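Local coordinates for protein citryl-spermidine/3,4-dihydroxybenzoyl-citryl-spermidine:spermidine ligase (Bacillus anthracis, PDB 3TO3) that catalyses the ATP-dependent condensation of spermidine with citryl-spermidine intermediates in the biosynthesis of the siderophore petrobactin, at residues 404-413 and 446-454. Sequence-based numbering, arbitrary orientation. Where two conformers were deposited one is given.
Sequences WLNKYGIENW and VHKEGLPVR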
loop_
_atom_site.group_PDB
_atom_site.type_symbol
_atom_site.label_atom_id
_atom_site.label_comp_id
_atom_site.label_asym_id
_atom_site.label_seq_id
_atom_site.Cartn_x
_atom_site.Cartn_y
_atom_site.Cartn_z
ATOM N N TRP B 404 17.655 -26.125 31.038
ATOM C CA TRP B 404 18.826 -25.486 31.627
ATOM C C TRP B 404 18.609 -25.119 33.090
ATOM O O TRP B 404 19.502 -25.293 33.920
ATOM C CB TRP B 404 19.238 -24.227 30.843
ATOM C CG TRP B 404 19.628 -24.513 29.442
ATOM C CD1 TRP B 404 19.917 -25.742 28.892
ATOM C CD2 TRP B 404 19.748 -23.559 28.383
ATOM N NE1 TRP B 404 20.224 -25.592 27.560
ATOM C CE2 TRP B 404 20.126 -24.268 27.223
ATOM C CE3 TRP B 404 19.585 -22.168 28.308
ATOM C CZ2 TRP B 404 20.346 -23.634 26.005
ATOM C CZ3 TRP B 404 19.796 -21.540 27.104
ATOM C CH2 TRP B 404 20.177 -22.271 25.962
ATOM N N LEU B 405 17.450 -24.550 33.395
ATOM C CA LEU B 405 17.195 -24.155 34.766
ATOM C C LEU B 405 17.246 -25.373 35.693
ATOM O O LEU B 405 17.792 -25.276 36.787
ATOM C CB LEU B 405 15.877 -23.379 34.934
ATOM C CG LEU B 405 15.732 -22.063 34.164
ATOM C CD1 LEU B 405 14.318 -21.465 34.342
ATOM C CD2 LEU B 405 16.806 -21.095 34.606
ATOM N N ASN B 406 16.680 -26.491 35.238
ATOM C CA ASN B 406 16.685 -27.726 36.014
ATOM C C ASN B 406 18.124 -28.202 36.252
ATOM O O ASN B 406 18.475 -28.658 37.349
ATOM C CB ASN B 406 15.840 -28.831 35.336
ATOM C CG ASN B 406 14.346 -28.506 35.292
ATOM O OD1 ASN B 406 13.867 -27.581 35.950
ATOM N ND2 ASN B 406 13.604 -29.274 34.505
ATOM N N LYS B 407 18.959 -28.069 35.223
ATOM C CA LYS B 407 20.341 -28.549 35.270
ATOM C C LYS B 407 21.256 -27.695 36.160
ATOM O O LYS B 407 21.996 -28.236 36.979
ATOM C CB LYS B 407 20.933 -28.691 33.859
ATOM C CG LYS B 407 22.228 -29.504 33.775
ATOM C CD LYS B 407 23.049 -29.195 32.506
ATOM C CE LYS B 407 23.669 -30.471 31.941
ATOM N NZ LYS B 407 24.907 -30.242 31.135
ATOM N N TYR B 408 21.267 -26.380 35.965
ATOM C CA TYR B 408 22.172 -25.545 36.752
ATOM C C TYR B 408 21.600 -24.897 37.998
ATOM O O TYR B 408 22.352 -24.395 38.846
ATOM C CB TYR B 408 22.801 -24.472 35.873
ATOM C CG TYR B 408 23.481 -25.060 34.689
ATOM C CD1 TYR B 408 22.875 -25.049 33.443
ATOM C CD2 TYR B 408 24.730 -25.644 34.817
ATOM C CE1 TYR B 408 23.510 -25.605 32.340
ATOM C CE2 TYR B 408 25.374 -26.201 33.735
ATOM C CZ TYR B 408 24.764 -26.191 32.496
ATOM O OH TYR B 408 25.415 -26.763 31.422
ATOM N N GLY B 409 20.284 -24.939 38.138
ATOM C CA GLY B 409 19.634 -24.190 39.206
ATOM C C GLY B 409 19.361 -22.775 38.715
ATOM O O GLY B 409 20.107 -22.239 37.908
ATOM N N ILE B 410 18.306 -22.163 39.223
ATOM C CA ILE B 410 17.847 -20.899 38.706
ATOM C C ILE B 410 18.748 -19.762 39.115
ATOM O O ILE B 410 19.184 -18.969 38.271
ATOM C CB ILE B 410 16.412 -20.598 39.176
ATOM C CG1 ILE B 410 15.432 -21.572 38.541
ATOM C CG2 ILE B 410 16.012 -19.181 38.841
ATOM C CD1 ILE B 410 13.968 -21.234 38.842
ATOM N N GLU B 411 19.015 -19.667 40.409
ATOM C CA GLU B 411 19.845 -18.586 40.893
ATOM C C GLU B 411 21.228 -18.667 40.246
ATOM O O GLU B 411 21.748 -17.657 39.797
ATOM C CB GLU B 411 19.964 -18.573 42.415
ATOM C CG GLU B 411 20.776 -17.377 42.928
ATOM C CD GLU B 411 20.999 -17.369 44.440
ATOM O OE1 GLU B 411 21.938 -16.678 44.882
ATOM O OE2 GLU B 411 20.249 -18.035 45.192
ATOM N N ASN B 412 21.818 -19.856 40.172
ATOM C CA ASN B 412 23.138 -19.955 39.546
ATOM C C ASN B 412 23.134 -19.569 38.087
ATOM O O ASN B 412 24.083 -18.957 37.605
ATOM C CB ASN B 412 23.747 -21.355 39.668
ATOM C CG ASN B 412 23.958 -21.757 41.087
ATOM O OD1 ASN B 412 24.082 -20.900 41.966
ATOM N ND2 ASN B 412 23.978 -23.069 41.339
ATOM N N TRP B 413 22.085 -19.964 37.377
ATOM C CA TRP B 413 22.016 -19.694 35.953
ATOM C C TRP B 413 21.840 -18.190 35.739
ATOM O O TRP B 413 22.499 -17.595 34.905
ATOM C CB TRP B 413 20.868 -20.476 35.305
ATOM C CG TRP B 413 20.856 -20.398 33.806
ATOM C CD1 TRP B 413 21.523 -21.220 32.936
ATOM C CD2 TRP B 413 20.169 -19.439 33.003
ATOM N NE1 TRP B 413 21.283 -20.840 31.645
ATOM C CE2 TRP B 413 20.450 -19.751 31.653
ATOM C CE3 TRP B 413 19.326 -18.352 33.294
ATOM C CZ2 TRP B 413 19.931 -19.002 30.586
ATOM C CZ3 TRP B 413 18.815 -17.616 32.260
ATOM C CH2 TRP B 413 19.113 -17.947 30.911
ATOM N N VAL B 446 26.106 -16.774 23.932
ATOM C CA VAL B 446 26.909 -17.946 23.635
ATOM C C VAL B 446 26.987 -18.809 24.893
ATOM O O VAL B 446 27.244 -18.310 25.990
ATOM C CB VAL B 446 28.309 -17.561 23.199
ATOM C CG1 VAL B 446 29.138 -18.819 22.893
ATOM C CG2 VAL B 446 28.225 -16.672 21.989
ATOM N N HIS B 447 26.727 -20.101 24.744
ATOM C CA HIS B 447 26.587 -20.959 25.910
ATOM C C HIS B 447 27.220 -22.315 25.651
ATOM O O HIS B 447 27.498 -22.686 24.501
ATOM C CB HIS B 447 25.103 -21.135 26.253
ATOM C CG HIS B 447 24.345 -21.927 25.231
ATOM N ND1 HIS B 447 24.370 -23.306 25.194
ATOM C CD2 HIS B 447 23.556 -21.537 24.200
ATOM C CE1 HIS B 447 23.631 -23.731 24.181
ATOM N NE2 HIS B 447 23.132 -22.678 23.558
ATOM N N LYS B 448 27.470 -23.067 26.716
ATOM C CA LYS B 448 27.967 -24.430 26.540
ATOM C C LYS B 448 26.953 -25.354 27.201
ATOM O O LYS B 448 26.842 -25.412 28.443
ATOM C CB LYS B 448 29.347 -24.545 27.192
ATOM C CG LYS B 448 30.120 -25.779 26.848
ATOM C CD LYS B 448 31.579 -25.590 27.233
ATOM C CE LYS B 448 32.100 -24.218 26.773
ATOM N NZ LYS B 448 33.449 -24.307 26.106
ATOM N N GLU B 449 26.206 -26.081 26.377
ATOM C CA GLU B 449 25.119 -26.881 26.919
ATOM C C GLU B 449 24.293 -26.080 27.953
ATOM O O GLU B 449 23.972 -26.595 29.036
ATOM C CB GLU B 449 25.649 -28.184 27.530
ATOM C CG GLU B 449 26.287 -29.143 26.528
ATOM C CD GLU B 449 26.726 -30.454 27.198
ATOM O OE1 GLU B 449 27.420 -30.403 28.247
ATOM O OE2 GLU B 449 26.363 -31.542 26.689
ATOM N N GLY B 450 23.974 -24.826 27.617
ATOM C CA GLY B 450 23.116 -23.994 28.441
ATOM C C GLY B 450 23.791 -23.211 29.555
ATOM O O GLY B 450 23.160 -22.387 30.208
ATOM N N LEU B 451 25.069 -23.487 29.791
ATOM C CA LEU B 451 25.877 -22.707 30.719
ATOM C C LEU B 451 26.317 -21.423 30.020
ATOM O O LEU B 451 26.958 -21.492 28.973
ATOM C CB LEU B 451 27.132 -23.480 31.100
ATOM C CG LEU B 451 28.019 -22.736 32.093
ATOM C CD1 LEU B 451 27.325 -22.765 33.439
ATOM C CD2 LEU B 451 29.437 -23.323 32.191
ATOM N N PRO B 452 25.960 -20.255 30.582
ATOM C CA PRO B 452 26.291 -19.011 29.875
ATOM C C PRO B 452 27.794 -18.760 29.857
ATOM O O PRO B 452 28.436 -18.790 30.908
ATOM C CB PRO B 452 25.544 -17.938 30.682
ATOM C CG PRO B 452 24.392 -18.721 31.373
ATOM C CD PRO B 452 25.059 -20.027 31.726
ATOM N N VAL B 453 28.325 -18.475 28.670
ATOM C CA VAL B 453 29.751 -18.269 28.452
ATOM C C VAL B 453 30.108 -16.797 28.212
ATOM O O VAL B 453 30.947 -16.226 28.915
ATOM C CB VAL B 453 30.308 -19.182 27.333
ATOM C CG1 VAL B 453 31.797 -18.931 27.125
ATOM C CG2 VAL B 453 30.076 -20.649 27.698
ATOM N N ARG B 454 29.531 -16.221 27.155
ATOM C CA ARG B 454 29.868 -14.883 26.712
ATOM C C ARG B 454 28.726 -14.314 25.850
ATOM O O ARG B 454 27.801 -15.047 25.468
ATOM C CB ARG B 454 31.217 -14.906 25.962
ATOM C CG ARG B 454 31.183 -15.713 24.665
ATOM C CD ARG B 454 32.501 -16.377 24.383
ATOM N NE ARG B 454 33.439 -15.503 23.687
ATOM C CZ ARG B 454 34.078 -15.827 22.568
ATOM N NH1 ARG B 454 33.873 -17.007 21.990
ATOM N NH2 ARG B 454 34.914 -14.964 22.025
#
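Where Trp404 meets Gly450 the two backbones come within 5.5 Å, CA to CA, the end of helix 402-408 and the start of helix 410-432 facing the tight turn between strands 443-448 and 451-457. Gly450 is the hub. Having no side chain, it lets its CA lie directly over the five-membered ring of Trp404, 3.3 Å from the centroid, in a CH-pi contact, and its positive phi is one that glycine tolerates easily. The six-membered ring of Trp404 sets its edge against the face of His447, planes at 51°. His447 ND1 also accepts the Gly450 N-H, although the donor stands well out of the imidazole plane, which helps hold the ring.

Residues Lys448 to Leu451 form a type I' beta turn, making a two-residue beta hairpin whose strands belong to the large mixed sheet; the helices thus pack on the tip of this hairpin, about 14 Å from the bound ATP measured from the Trp413 side chain. The carbonyls of Glu449 and Gly450 are turned to the helices, where two aromatic donors meet them. Tyr408 OH gives a 2.8 Å hydrogen bond to Glu449 O, which lies at the ring's edge, whereas the hydroxyl stands above the carbonyl plane. Trp413 NE1 reaches Gly450 O, also at 2.8 Å, nearly in line with the C=O bond; the oxygen lies near the indole plane, but the bond is bent at the hydrogen (142°). CG anti to the backbone N (chi1 -172°) swings this indole to the turn.

Aliphatic groups from both segments cover these rings. Leu451 CD1 lies over one face of Tyr408, with Lys407 CG on the opposite face, and Pro452 CG covers Trp413, whose other face meets Leu405 CD2. At the exposed margin Lys407 NZ and Glu449 OE1 make a long salt bridge of 3.8 Å.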